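Local coordinates for mandelate racemase/muconate lactonizing protein (Paenibacillus sp., PDB 3V5C) that probably dehydrates galacturonate as a magnesium-dependent lyase of the enolase superfamily, at residues 19-24 and 42-47; 58-63 and 313-318; 229-234 and 332-337; 306-311 and 327-332. The protein carries 1 engineered substitution. All coordinates share one frame; numbering follows the deposited sequence.

Contact 1 of 4, residues 19-24 and 42-47; sequences FAKLTG and SCTVDI
Two neighbouring strands of an antiparallel sheet, a beta hairpin built from 14-30 and 42-52, meet here through residues 19-24 and 42-47. The short segments run at 157° to each other. Ala20 with Ile47, Leu22 with Val45 and Gly24 with Cys43 are hydrogen-bonded pairs. Each carries two N-H...O bonds, as in Ala20 N to Ile47 O at 2.9 Å. Lys21 with Asp46 and Thr23 with Thr44 are the non-hydrogen-bonded pairs between them.

On the face of Lys21 and Asp46 the two side chains lie side by side and point the same way. Lys21 NZ reaches Asp46 OD1 at 2.7 Å, a salt bridge on the syn lone pair of that oxygen. The lysine chain leaves with CG anti to the backbone N (chi1 172°), then folds at chi3 and chi4, which brings NZ back to Asp46 OD1. Phe19 also packs on Asp46: its CZ lies 3.7 Å from Asp46 CG, with Asp46 OD2 in plane at the ring edge. Replacing Asp46 with an alanine is likely to leave the Lys21 ammonium without its mate and to uncover the end of the Phe19 ring.

The other face is apolar and buried. Leu22 CD2 meets Ile47 CG1 at 4.1 Å, and Phe369 touches both side chains. At the far end a water links Gly24 O and Ser42 OG. Such a sheet, with one polar and one apolar face, fits the N-terminal capping domain of the enolase superfamily.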
loop_
_atom_site.group_PDB
_atom_site.type_symbol
_atom_site.label_atom_id
_atom_site.label_comp_id
_atom_site.label_asym_id
_atom_site.label_seq_id
_atom_site.Cartn_x
_atom_site.Cartn_y
_atom_site.Cartn_z
ATOM N N PHE A 19 -18.803 -6.257 -12.103
ATOM C CA PHE A 19 -17.458 -5.704 -12.225
ATOM C C PHE A 19 -17.483 -4.403 -12.994
ATOM O O PHE A 19 -18.166 -4.283 -14.010
ATOM C CB PHE A 19 -16.562 -6.703 -12.959
ATOM C CG PHE A 19 -15.158 -6.217 -13.166
ATOM C CD1 PHE A 19 -14.811 -5.533 -14.323
ATOM C CD2 PHE A 19 -14.192 -6.429 -12.196
ATOM C CE1 PHE A 19 -13.503 -5.078 -14.503
ATOM C CE2 PHE A 19 -12.891 -5.977 -12.376
ATOM C CZ PHE A 19 -12.551 -5.301 -13.523
ATOM N N ALA A 20 -16.681 -3.447 -12.541
ATOM C CA ALA A 20 -16.555 -2.175 -13.237
ATOM C C ALA A 20 -15.228 -1.525 -12.922
ATOM O O ALA A 20 -14.632 -1.786 -11.876
ATOM C CB ALA A 20 -17.687 -1.244 -12.848
ATOM N N LYS A 21 -14.777 -0.656 -13.819
ATOM C CA LYS A 21 -13.547 0.105 -13.597
ATOM C C LYS A 21 -13.933 1.535 -13.275
ATOM O O LYS A 21 -14.633 2.177 -14.060
ATOM C CB LYS A 21 -12.649 0.042 -14.840
ATOM C CG LYS A 21 -11.425 0.954 -14.806
ATOM C CD LYS A 21 -10.675 0.938 -16.139
ATOM C CE LYS A 21 -10.237 -0.468 -16.535
ATOM N NZ LYS A 21 -9.143 -0.986 -15.656
ATOM N N LEU A 22 -13.528 2.005 -12.091
ATOM C CA LEU A 22 -13.759 3.374 -11.642
ATOM C C LEU A 22 -12.539 4.235 -11.972
ATOM O O LEU A 22 -11.420 3.729 -12.026
ATOM C CB LEU A 22 -14.004 3.410 -10.126
ATOM C CG LEU A 22 -15.442 3.196 -9.633
ATOM C CD1 LEU A 22 -16.088 1.996 -10.268
ATOM C CD2 LEU A 22 -15.455 3.099 -8.108
ATOM N N THR A 23 -12.770 5.526 -12.198
ATOM C CA THR A 23 -11.706 6.429 -12.610
ATOM C C THR A 23 -11.692 7.670 -11.737
ATOM O O THR A 23 -12.728 8.104 -11.242
ATOM C CB THR A 23 -11.901 6.857 -14.075
ATOM O OG1 THR A 23 -13.164 7.511 -14.216
ATOM C CG2 THR A 23 -11.845 5.645 -15.002
ATOM N N GLY A 24 -10.512 8.246 -11.567
ATOM C CA GLY A 24 -10.387 9.501 -10.860
ATOM C C GLY A 24 -9.037 10.127 -11.132
ATOM O O GLY A 24 -8.418 9.860 -12.164
ATOM N N SER A 42 -3.988 10.604 -13.837
ATOM C CA SER A 42 -5.169 9.751 -13.962
ATOM C C SER A 42 -5.010 8.477 -13.135
ATOM O O SER A 42 -3.942 7.877 -13.110
ATOM C CB SER A 42 -5.442 9.446 -15.438
ATOM O OG SER A 42 -6.567 8.598 -15.584
ATOM N N CYS A 43 -6.074 8.085 -12.445
ATOM C CA CYS A 43 -6.058 6.893 -11.592
ATOM C C CYS A 43 -7.274 6.052 -11.901
ATOM O O CYS A 43 -8.329 6.587 -12.246
ATOM C CB CYS A 43 -6.084 7.266 -10.099
ATOM S SG CYS A 43 -4.684 8.234 -9.544
ATOM N N THR A 44 -7.129 4.735 -11.780
ATOM C CA THR A 44 -8.287 3.860 -11.872
ATOM C C THR A 44 -8.281 2.848 -10.752
ATOM O O THR A 44 -7.239 2.590 -10.130
ATOM C CB THR A 44 -8.356 3.104 -13.208
ATOM O OG1 THR A 44 -7.201 2.266 -13.350
ATOM C CG2 THR A 44 -8.417 4.078 -14.364
ATOM N N VAL A 45 -9.464 2.296 -10.487
ATOM C CA VAL A 45 -9.630 1.191 -9.546
ATOM C C VAL A 45 -10.628 0.189 -10.126
ATOM O O VAL A 45 -11.798 0.522 -10.380
ATOM C CB VAL A 45 -10.162 1.662 -8.183
ATOM C CG1 VAL A 45 -10.369 0.457 -7.243
ATOM C CG2 VAL A 45 -9.210 2.684 -7.544
ATOM N N ASP A 46 -10.178 -1.042 -10.338
ATOM C CA ASP A 46 -11.108 -2.100 -10.729
ATOM C C ASP A 46 -11.872 -2.595 -9.492
ATOM O O ASP A 46 -11.277 -2.932 -8.453
ATOM C CB ASP A 46 -10.361 -3.262 -11.382
ATOM C CG ASP A 46 -9.842 -2.936 -12.776
ATOM O OD1 ASP A 46 -10.130 -1.831 -13.300
ATOM O OD2 ASP A 46 -9.153 -3.816 -13.351
ATOM N N ILE A 47 -13.195 -2.613 -9.594
ATOM C CA ILE A 47 -14.043 -2.909 -8.448
ATOM C C ILE A 47 -15.018 -4.022 -8.801
ATOM O O ILE A 47 -15.487 -4.103 -9.933
ATOM C CB ILE A 47 -14.836 -1.642 -8.048
ATOM C CG1 ILE A 47 -13.897 -0.601 -7.425
ATOM C CG2 ILE A 47 -16.008 -1.973 -7.119
ATOM C CD1 ILE A 47 -13.365 -0.988 -6.079
HETATM O O HOH W 1 -8.748 10.393 -14.961
#

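Contact 2 of 4, residues 58-63 and 313-318; sequences YGSSIH and YGNAYG
Tyr317 lays one face of its ring over the backbone at Gly59 and Ser60. Ser60 N sits 3.6 Å above the plane, over the ring centre, and Gly59 C lies over the same face nearer the rim. Ser60 CB packs on the ring at CD1, 3.5 Å away. A chi1 of -175° extends the phenol from 313-318 to strand 55-60. Its hydroxyl passes Gly59 CA at 3.5 Å, where a side chain on the glycine would be tight.

No direct hydrogen bond joins the segments; two waters do. One donates to Tyr58 O at 2.7 Å and also bonds Tyr317 OH, lying in the ring plane at its edge. The other accepts from Asn315 ND2 at 2.9 Å and bonds Ser60 OG. The Asn315 amide works at both ends, since its OD1 accepts a weak capping bond from Tyr317 N in the turn that leads into the helix.

Tyr97 of helix 92-107 meets the Tyr317 ring edge-to-face and also touches Ser60. Val45 of strand 42-52 touches Asn315 and Tyr317. Strand 55-60 thus meets the beginning of the 317-325 region, with strand 42-52 and helix 92-107 both touching the contact.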
loop_
_atom_site.group_PDB
_atom_site.type_symbol
_atom_site.label_atom_id
_atom_site.label_comp_id
_atom_site.label_asym_id
_atom_site.label_seq_id
_atom_site.Cartn_x
_atom_site.Cartn_y
_atom_site.Cartn_z
ATOM N N TYR A 58 -18.659 -4.330 -1.641
ATOM C CA TYR A 58 -17.853 -3.750 -2.704
ATOM C C TYR A 58 -16.364 -3.893 -2.383
ATOM O O TYR A 58 -15.956 -3.793 -1.221
ATOM C CB TYR A 58 -18.126 -2.247 -2.768
ATOM C CG TYR A 58 -19.384 -1.806 -3.489
ATOM C CD1 TYR A 58 -19.334 -1.440 -4.837
ATOM C CD2 TYR A 58 -20.596 -1.667 -2.816
ATOM C CE1 TYR A 58 -20.456 -0.996 -5.508
ATOM C CE2 TYR A 58 -21.748 -1.217 -3.498
ATOM C CZ TYR A 58 -21.661 -0.892 -4.833
ATOM O OH TYR A 58 -22.765 -0.440 -5.528
ATOM N N GLY A 59 -15.536 -4.070 -3.406
ATOM C CA GLY A 59 -14.100 -3.973 -3.182
ATOM C C GLY A 59 -13.244 -4.130 -4.418
ATOM O O GLY A 59 -13.740 -4.448 -5.492
ATOM N N SER A 60 -11.945 -3.889 -4.259
ATOM C CA SER A 60 -10.961 -4.187 -5.307
ATOM C C SER A 60 -11.154 -5.608 -5.831
ATOM O O SER A 60 -11.475 -6.520 -5.069
ATOM C CB SER A 60 -9.551 -4.037 -4.732
ATOM O OG SER A 60 -8.575 -4.600 -5.595
ATOM N N SER A 61 -10.993 -5.783 -7.133
ATOM C CA SER A 61 -11.026 -7.122 -7.717
ATOM C C SER A 61 -10.064 -7.147 -8.889
ATOM O O SER A 61 -10.150 -6.279 -9.764
ATOM C CB SER A 61 -12.444 -7.469 -8.188
ATOM O OG SER A 61 -12.444 -8.709 -8.890
ATOM N N ILE A 62 -9.144 -8.114 -8.906
ATOM C CA ILE A 62 -8.268 -8.295 -10.058
ATOM C C ILE A 62 -8.285 -9.748 -10.508
ATOM O O ILE A 62 -8.658 -10.643 -9.740
ATOM C CB ILE A 62 -6.825 -7.810 -9.785
ATOM C CG1 ILE A 62 -6.147 -8.677 -8.725
ATOM C CG2 ILE A 62 -6.834 -6.318 -9.390
ATOM C CD1 ILE A 62 -4.617 -8.486 -8.643
ATOM N N HIS A 63 -7.896 -9.969 -11.761
ATOM C CA HIS A 63 -7.784 -11.315 -12.319
ATOM C C HIS A 63 -9.123 -12.052 -12.330
ATOM O O HIS A 63 -9.157 -13.269 -12.153
ATOM C CB HIS A 63 -6.774 -12.135 -11.518
ATOM C CG HIS A 63 -5.367 -11.646 -11.634
ATOM N ND1 HIS A 63 -5.046 -10.412 -12.154
ATOM C CD2 HIS A 63 -4.192 -12.232 -11.303
ATOM C CE1 HIS A 63 -3.734 -10.254 -12.134
ATOM N NE2 HIS A 63 -3.192 -11.345 -11.624
ATOM N N TYR A 313 0.526 1.551 -4.536
ATOM C CA TYR A 313 0.646 2.636 -5.487
ATOM C C TYR A 313 -0.020 2.181 -6.757
ATOM O O TYR A 313 0.152 1.032 -7.175
ATOM C CB TYR A 313 2.090 3.051 -5.755
ATOM C CG TYR A 313 2.145 4.427 -6.394
ATOM C CD1 TYR A 313 2.071 5.574 -5.621
ATOM C CD2 TYR A 313 2.200 4.568 -7.778
ATOM C CE1 TYR A 313 2.113 6.838 -6.207
ATOM C CE2 TYR A 313 2.222 5.834 -8.383
ATOM C CZ TYR A 313 2.176 6.957 -7.590
ATOM O OH TYR A 313 2.198 8.218 -8.160
ATOM N N GLY A 314 -0.785 3.078 -7.365
ATOM C CA GLY A 314 -1.520 2.753 -8.575
ATOM C C GLY A 314 -2.927 2.277 -8.289
ATOM O O GLY A 314 -3.715 2.073 -9.205
ATOM N N ASN A 315 -3.250 2.127 -7.013
ATOM C CA ASN A 315 -4.592 1.693 -6.650
ATOM C C ASN A 315 -5.053 2.351 -5.357
ATOM O O ASN A 315 -4.609 1.992 -4.248
ATOM C CB ASN A 315 -4.643 0.163 -6.544
ATOM C CG ASN A 315 -6.046 -0.360 -6.392
ATOM O OD1 ASN A 315 -6.902 0.268 -5.745
ATOM N ND2 ASN A 315 -6.302 -1.532 -6.982
ATOM N N ALA A 316 -5.930 3.342 -5.491
ATOM C CA ALA A 316 -6.373 4.117 -4.346
ATOM C C ALA A 316 -7.027 3.235 -3.298
ATOM O O ALA A 316 -6.880 3.479 -2.102
ATOM C CB ALA A 316 -7.322 5.236 -4.774
ATOM N N TYR A 317 -7.722 2.195 -3.745
ATOM C CA TYR A 317 -8.467 1.361 -2.805
ATOM C C TYR A 317 -7.536 0.719 -1.782
ATOM O O TYR A 317 -7.902 0.521 -0.631
ATOM C CB TYR A 317 -9.234 0.278 -3.558
ATOM C CG TYR A 317 -10.136 -0.552 -2.674
ATOM C CD1 TYR A 317 -9.670 -1.716 -2.070
ATOM C CD2 TYR A 317 -11.445 -0.149 -2.426
ATOM C CE1 TYR A 317 -10.499 -2.474 -1.265
ATOM C CE2 TYR A 317 -12.299 -0.907 -1.602
ATOM C CZ TYR A 317 -11.801 -2.065 -1.034
ATOM O OH TYR A 317 -12.610 -2.827 -0.230
ATOM N N GLY A 318 -6.316 0.395 -2.208
ATOM C CA GLY A 318 -5.359 -0.264 -1.335
ATOM C C GLY A 318 -4.957 0.535 -0.113
ATOM O O GLY A 318 -4.516 -0.036 0.882
HETATM O O HOH W 2 -15.054 -1.646 0.150
HETATM O O HOH W 3 -8.614 -3.088 -7.877
#

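Contact 3 of 4, residues 229-234 and 332-337; sequences LYWLEA and FEFVEY. Engineered in segment 229-234: Ala234 (natural residue Glu).
Tyr230 and Glu333 meet across the beta/alpha barrel of the enolase superfamily, just ahead of strands 231-233 and 335-337. Tyr230 OH donates to Glu333 OE1 in a very short bond of 2.5 Å. The ring and carboxylate planes are only 22° apart, and OE1 lies at the ring edge. Beside this bond Phe334 turns its edge toward the face of Tyr230, an offset edge-to-face pair with planes at 88°. Its CE2 comes to 3.7 Å from Tyr230 CE2. Trp231 completes the aromatic cluster, with CZ3 at 3.9 Å from Phe334 CD2. CZ3 also approaches Glu333 CB at 4.0 Å. A phenylalanine in place of Tyr230 would probably leave Glu333 OE1 without this donor and take away one hold on the carboxylate.

A second shell holds these groups. Glu333 OE2 forms a salt bridge with Arg307, which holds the carboxylate from its other oxygen. Trp231 takes the crowded position between backbone N and carbonyl carbon (chi1 80°), and its NE1 donates to Glu233 OE1. Lys168 makes salt bridges to both Glu233 and Glu336. The side chain of Trp231 is about 11 Å from the bound magnesium ion. Further into the barrel a water donates to Glu336 OE1 at 2.8 Å and to Glu233 OE2 at 3.2 Å.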
loop_
_atom_site.group_PDB
_atom_site.type_symbol
_atom_site.label_atom_id
_atom_site.label_comp_id
_atom_site.label_asym_id
_atom_site.label_seq_id
_atom_site.Cartn_x
_atom_site.Cartn_y
_atom_site.Cartn_z
ATOM N N LEU A 229 17.424 9.098 8.395
ATOM C CA LEU A 229 16.670 8.373 7.380
ATOM C C LEU A 229 16.061 7.166 8.062
ATOM O O LEU A 229 16.766 6.396 8.718
ATOM C CB LEU A 229 17.601 7.884 6.273
ATOM C CG LEU A 229 18.247 8.934 5.373
ATOM C CD1 LEU A 229 19.197 8.235 4.430
ATOM C CD2 LEU A 229 17.163 9.673 4.598
ATOM N N TYR A 230 14.759 6.989 7.888
ATOM C CA TYR A 230 14.055 5.895 8.533
ATOM C C TYR A 230 14.273 4.575 7.804
ATOM O O TYR A 230 14.610 3.573 8.426
ATOM C CB TYR A 230 12.567 6.217 8.656
ATOM C CG TYR A 230 11.812 5.208 9.488
ATOM C CD1 TYR A 230 12.009 5.134 10.857
ATOM C CD2 TYR A 230 10.921 4.328 8.908
ATOM C CE1 TYR A 230 11.340 4.204 11.621
ATOM C CE2 TYR A 230 10.244 3.397 9.664
ATOM C CZ TYR A 230 10.462 3.344 11.020
ATOM O OH TYR A 230 9.780 2.434 11.792
ATOM N N TRP A 231 14.023 4.555 6.493
ATOM C CA TRP A 231 14.402 3.384 5.709
ATOM C C TRP A 231 14.835 3.685 4.286
ATOM O O TRP A 231 14.557 4.770 3.736
ATOM C CB TRP A 231 13.303 2.317 5.735
ATOM C CG TRP A 231 12.095 2.455 4.822
ATOM C CD1 TRP A 231 12.069 2.747 3.479
ATOM C CD2 TRP A 231 10.739 2.171 5.189
ATOM N NE1 TRP A 231 10.773 2.700 3.010
ATOM C CE2 TRP A 231 9.943 2.343 4.038
ATOM C CE3 TRP A 231 10.120 1.817 6.395
ATOM C CZ2 TRP A 231 8.540 2.188 4.057
ATOM C CZ3 TRP A 231 8.724 1.646 6.410
ATOM C CH2 TRP A 231 7.963 1.825 5.249
ATOM N N LEU A 232 15.559 2.715 3.741
ATOM C CA LEU A 232 16.001 2.685 2.361
ATOM C C LEU A 232 15.288 1.557 1.641
ATOM O O LEU A 232 15.473 0.382 1.976
ATOM C CB LEU A 232 17.505 2.418 2.328
ATOM C CG LEU A 232 18.114 2.030 0.979
ATOM C CD1 LEU A 232 18.096 3.206 0.040
ATOM C CD2 LEU A 232 19.540 1.525 1.160
ATOM N N GLU A 233 14.502 1.919 0.639
ATOM C CA GLU A 233 13.664 0.979 -0.094
ATOM C C GLU A 233 14.188 0.771 -1.510
ATOM O O GLU A 233 14.535 1.731 -2.224
ATOM C CB GLU A 233 12.227 1.528 -0.100
ATOM C CG GLU A 233 11.276 1.016 -1.149
ATOM C CD GLU A 233 9.841 1.436 -0.835
ATOM O OE1 GLU A 233 9.639 2.031 0.229
ATOM O OE2 GLU A 233 8.946 1.151 -1.648
ATOM N N ALA A 234 14.259 -0.499 -1.914
ATOM C CA ALA A 234 14.571 -0.825 -3.299
ATOM C C ALA A 234 15.831 -0.136 -3.812
ATOM O O ALA A 234 15.823 0.445 -4.886
ATOM C CB ALA A 234 13.380 -0.517 -4.196
ATOM N N PHE A 332 3.184 -3.469 12.138
ATOM C CA PHE A 332 2.719 -2.744 10.962
ATOM C C PHE A 332 3.338 -1.355 11.014
ATOM O O PHE A 332 3.208 -0.642 12.020
ATOM C CB PHE A 332 1.183 -2.618 10.978
ATOM C CG PHE A 332 0.631 -1.995 9.741
ATOM C CD1 PHE A 332 0.510 -0.616 9.643
ATOM C CD2 PHE A 332 0.246 -2.780 8.672
ATOM C CE1 PHE A 332 0.019 -0.038 8.490
ATOM C CE2 PHE A 332 -0.257 -2.204 7.522
ATOM C CZ PHE A 332 -0.379 -0.826 7.446
ATOM N N GLU A 333 4.008 -0.967 9.929
ATOM C CA GLU A 333 4.748 0.290 9.895
ATOM C C GLU A 333 3.896 1.504 9.493
ATOM O O GLU A 333 3.719 2.430 10.288
ATOM C CB GLU A 333 5.951 0.141 8.941
ATOM C CG GLU A 333 7.024 -0.770 9.483
ATOM C CD GLU A 333 7.834 -0.119 10.574
ATOM O OE1 GLU A 333 8.278 1.038 10.394
ATOM O OE2 GLU A 333 8.022 -0.762 11.616
ATOM N N PHE A 334 3.407 1.513 8.258
ATOM C CA PHE A 334 2.729 2.684 7.705
ATOM C C PHE A 334 1.751 2.287 6.618
ATOM O O PHE A 334 1.985 1.323 5.890
ATOM C CB PHE A 334 3.716 3.601 6.977
ATOM C CG PHE A 334 4.675 4.335 7.853
ATOM C CD1 PHE A 334 4.298 5.513 8.470
ATOM C CD2 PHE A 334 5.988 3.910 7.956
ATOM C CE1 PHE A 334 5.185 6.213 9.251
ATOM C CE2 PHE A 334 6.885 4.611 8.742
ATOM C CZ PHE A 334 6.483 5.769 9.380
ATOM N N VAL A 335 0.692 3.074 6.474
ATOM C CA VAL A 335 -0.107 3.091 5.259
ATOM C C VAL A 335 0.613 3.982 4.221
ATOM O O VAL A 335 0.946 5.131 4.503
ATOM C CB VAL A 335 -1.511 3.648 5.569
ATOM C CG1 VAL A 335 -2.297 3.890 4.283
ATOM C CG2 VAL A 335 -2.261 2.681 6.472
ATOM N N GLU A 336 0.855 3.449 3.022
ATOM C CA GLU A 336 1.455 4.231 1.934
ATOM C C GLU A 336 0.361 5.078 1.278
ATOM O O GLU A 336 -0.527 4.544 0.606
ATOM C CB GLU A 336 2.120 3.288 0.914
ATOM C CG GLU A 336 2.769 4.019 -0.234
ATOM C CD GLU A 336 3.714 3.174 -1.064
ATOM O OE1 GLU A 336 3.714 1.929 -0.928
ATOM O OE2 GLU A 336 4.460 3.771 -1.881
ATOM N N TYR A 337 0.420 6.402 1.476
ATOM C CA TYR A 337 -0.694 7.296 1.118
ATOM C C TYR A 337 -0.439 8.162 -0.119
ATOM O O TYR A 337 0.570 8.880 -0.184
ATOM C CB TYR A 337 -1.063 8.202 2.298
ATOM C CG TYR A 337 -2.342 8.952 2.068
ATOM C CD1 TYR A 337 -2.333 10.228 1.508
ATOM C CD2 TYR A 337 -3.572 8.382 2.373
ATOM C CE1 TYR A 337 -3.506 10.916 1.283
ATOM C CE2 TYR A 337 -4.755 9.067 2.155
ATOM C CZ TYR A 337 -4.712 10.335 1.604
ATOM O OH TYR A 337 -5.884 11.035 1.378
HETATM O O HOH W 4 6.052 0.488 -0.545
#

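Contact 4 of 4, residues 306-311 and 327-332; sequences LRSAPH and AAVRNF
The Phe332 ring and the Asn331 amide are the flat groups here. Pro310 CD approaches Phe332 CE2 at 3.6 Å, from a direction that is neither squarely over the ring face nor at its edge. The proline and phenylalanine side chains cross at about a right angle. The first torsion of Phe332 (chi1 -175°) swings the ring to the proline.

Asn331 uses ND2 to donate to Leu306 O at 3.1 Å. The acceptor lies in the amide plane, but the donor stands above the carbonyl plane of Leu306, off its lone pairs. At the next peptide group, Ser308 N donates to Asn331 O at 3.0 Å in a nearly straight bond of 177°. Asn331 thus grips two successive peptide groups of 306-308, while its own backbone makes an inverse gamma turn.

Ser308 OG packs against Val329 CG1 at 3.5 Å. Trp294 and Leu301 of helix 291-303 also touch Ser308, and Asp302 of that helix receives the backbone N-H groups of Arg330 and Asn331. Strand 307-308, helix 317-325 and strand 335-337 follow in sequence, and this contact ties the first strand to the loop leading into the last, as in a beta-alpha-beta unit of the barrel.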
loop_
_atom_site.group_PDB
_atom_site.type_symbol
_atom_site.label_atom_id
_atom_site.label_comp_id
_atom_site.label_asym_id
_atom_site.label_seq_id
_atom_site.Cartn_x
_atom_site.Cartn_y
_atom_site.Cartn_z
ATOM N N LEU A 306 10.064 -9.109 12.333
ATOM C CA LEU A 306 10.199 -8.339 11.101
ATOM C C LEU A 306 9.016 -7.385 10.932
ATOM O O LEU A 306 7.960 -7.584 11.538
ATOM C CB LEU A 306 10.318 -9.280 9.904
ATOM C CG LEU A 306 11.613 -10.095 9.869
ATOM C CD1 LEU A 306 11.515 -11.210 8.824
ATOM C CD2 LEU A 306 12.818 -9.183 9.600
ATOM N N ARG A 307 9.189 -6.364 10.090
ATOM C CA ARG A 307 8.198 -5.306 9.955
ATOM C C ARG A 307 7.439 -5.413 8.643
ATOM O O ARG A 307 7.996 -5.827 7.629
ATOM C CB ARG A 307 8.889 -3.940 10.016
ATOM C CG ARG A 307 9.601 -3.681 11.335
ATOM C CD ARG A 307 10.693 -2.664 11.121
ATOM N NE ARG A 307 11.547 -2.525 12.296
ATOM C CZ ARG A 307 11.373 -1.607 13.232
ATOM N NH1 ARG A 307 10.358 -0.755 13.147
ATOM N NH2 ARG A 307 12.208 -1.541 14.262
ATOM N N SER A 308 6.177 -5.000 8.675
ATOM C CA SER A 308 5.283 -5.071 7.528
ATOM C C SER A 308 4.943 -3.659 7.054
ATOM O O SER A 308 4.462 -2.834 7.831
ATOM C CB SER A 308 3.977 -5.773 7.935
ATOM O OG SER A 308 4.189 -7.149 8.239
ATOM N N ALA A 309 5.154 -3.395 5.770
ATOM C CA ALA A 309 4.767 -2.125 5.172
ATOM C C ALA A 309 4.252 -2.386 3.776
ATOM O O ALA A 309 4.986 -2.262 2.805
ATOM C CB ALA A 309 5.956 -1.153 5.131
ATOM N N PRO A 310 2.987 -2.794 3.671
ATOM C CA PRO A 310 2.415 -3.192 2.386
ATOM C C PRO A 310 2.531 -2.102 1.349
ATOM O O PRO A 310 2.190 -0.938 1.607
ATOM C CB PRO A 310 0.941 -3.431 2.717
ATOM C CG PRO A 310 0.958 -3.807 4.164
ATOM C CD PRO A 310 2.028 -2.940 4.777
ATOM N N HIS A 311 3.030 -2.463 0.176
ATOM C CA HIS A 311 3.107 -1.500 -0.906
ATOM C C HIS A 311 1.716 -1.135 -1.400
ATOM O O HIS A 311 0.807 -1.974 -1.499
ATOM C CB HIS A 311 3.952 -2.069 -2.054
ATOM C CG HIS A 311 3.910 -1.246 -3.301
ATOM N ND1 HIS A 311 2.928 -1.384 -4.256
ATOM C CD2 HIS A 311 4.735 -0.266 -3.749
ATOM C CE1 HIS A 311 3.150 -0.533 -5.242
ATOM N NE2 HIS A 311 4.237 0.157 -4.958
ATOM N N ALA A 327 -4.706 -3.726 11.840
ATOM C CA ALA A 327 -5.224 -4.287 13.088
ATOM C C ALA A 327 -4.855 -5.755 13.288
ATOM O O ALA A 327 -4.975 -6.271 14.402
ATOM C CB ALA A 327 -6.746 -4.096 13.194
ATOM N N ALA A 328 -4.412 -6.421 12.222
ATOM C CA ALA A 328 -4.088 -7.851 12.277
ATOM C C ALA A 328 -2.578 -8.134 12.321
ATOM O O ALA A 328 -2.167 -9.298 12.358
ATOM C CB ALA A 328 -4.714 -8.569 11.086
ATOM N N VAL A 329 -1.759 -7.083 12.295
ATOM C CA VAL A 329 -0.308 -7.249 12.232
ATOM C C VAL A 329 0.336 -6.392 13.303
ATOM O O VAL A 329 0.068 -5.189 13.384
ATOM C CB VAL A 329 0.213 -6.829 10.851
ATOM C CG1 VAL A 329 1.730 -6.990 10.768
ATOM C CG2 VAL A 329 -0.473 -7.626 9.750
ATOM N N ARG A 330 1.151 -7.009 14.149
ATOM C CA ARG A 330 1.749 -6.293 15.257
ATOM C C ARG A 330 2.733 -5.235 14.750
ATOM O O ARG A 330 2.638 -4.061 15.116
ATOM C CB ARG A 330 2.455 -7.236 16.243
ATOM C CG ARG A 330 3.071 -6.462 17.416
ATOM C CD ARG A 330 3.681 -7.355 18.495
ATOM N NE ARG A 330 4.870 -8.056 18.014
ATOM C CZ ARG A 330 4.902 -9.355 17.707
ATOM N NH1 ARG A 330 3.816 -10.101 17.840
ATOM N NH2 ARG A 330 6.024 -9.907 17.277
ATOM N N ASN A 331 3.682 -5.665 13.922
ATOM C CA ASN A 331 4.744 -4.775 13.478
ATOM C C ASN A 331 4.374 -4.044 12.176
ATOM O O ASN A 331 5.155 -3.980 11.249
ATOM C CB ASN A 331 6.053 -5.556 13.303
ATOM C CG ASN A 331 6.611 -6.090 14.619
ATOM O OD1 ASN A 331 6.321 -5.579 15.695
ATOM N ND2 ASN A 331 7.441 -7.127 14.521
ATOM N N PHE A 332 3.184 -3.469 12.138
ATOM C CA PHE A 332 2.719 -2.744 10.962
ATOM C C PHE A 332 3.338 -1.355 11.014
ATOM O O PHE A 332 3.208 -0.642 12.020
ATOM C CB PHE A 332 1.183 -2.618 10.978
ATOM C CG PHE A 332 0.631 -1.995 9.741
ATOM C CD1 PHE A 332 0.510 -0.616 9.643
ATOM C CD2 PHE A 332 0.246 -2.780 8.672
ATOM C CE1 PHE A 332 0.019 -0.038 8.490
ATOM C CE2 PHE A 332 -0.257 -2.204 7.522
ATOM C CZ PHE A 332 -0.379 -0.826 7.446
#

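Contact 1 lies in the antiparallel sheet, and contacts 3 and 4 lie in the barrel. Contact 2 joins the two parts: strand 55-60 neighbours strand 42-52 in that sheet, while its partner 313-318 leads into helix 317-325. Contacts 1 and 2 have centres 8 Å apart and touch. Contacts 3 and 4, 11 Å apart, share Phe332, and Ser308 O probably accepts a hydrogen bond from Glu333 N. Contacts 1 and 4 are 26 Å apart, on opposite sides of the chain's centre. Along the chain contact 1 closes first. Contact 2 crosses contacts 3 and 4, and contact 4 falls between the segments of contact 3. Residues 313-337 of the barrel domain thus also reach the N-terminal sheet.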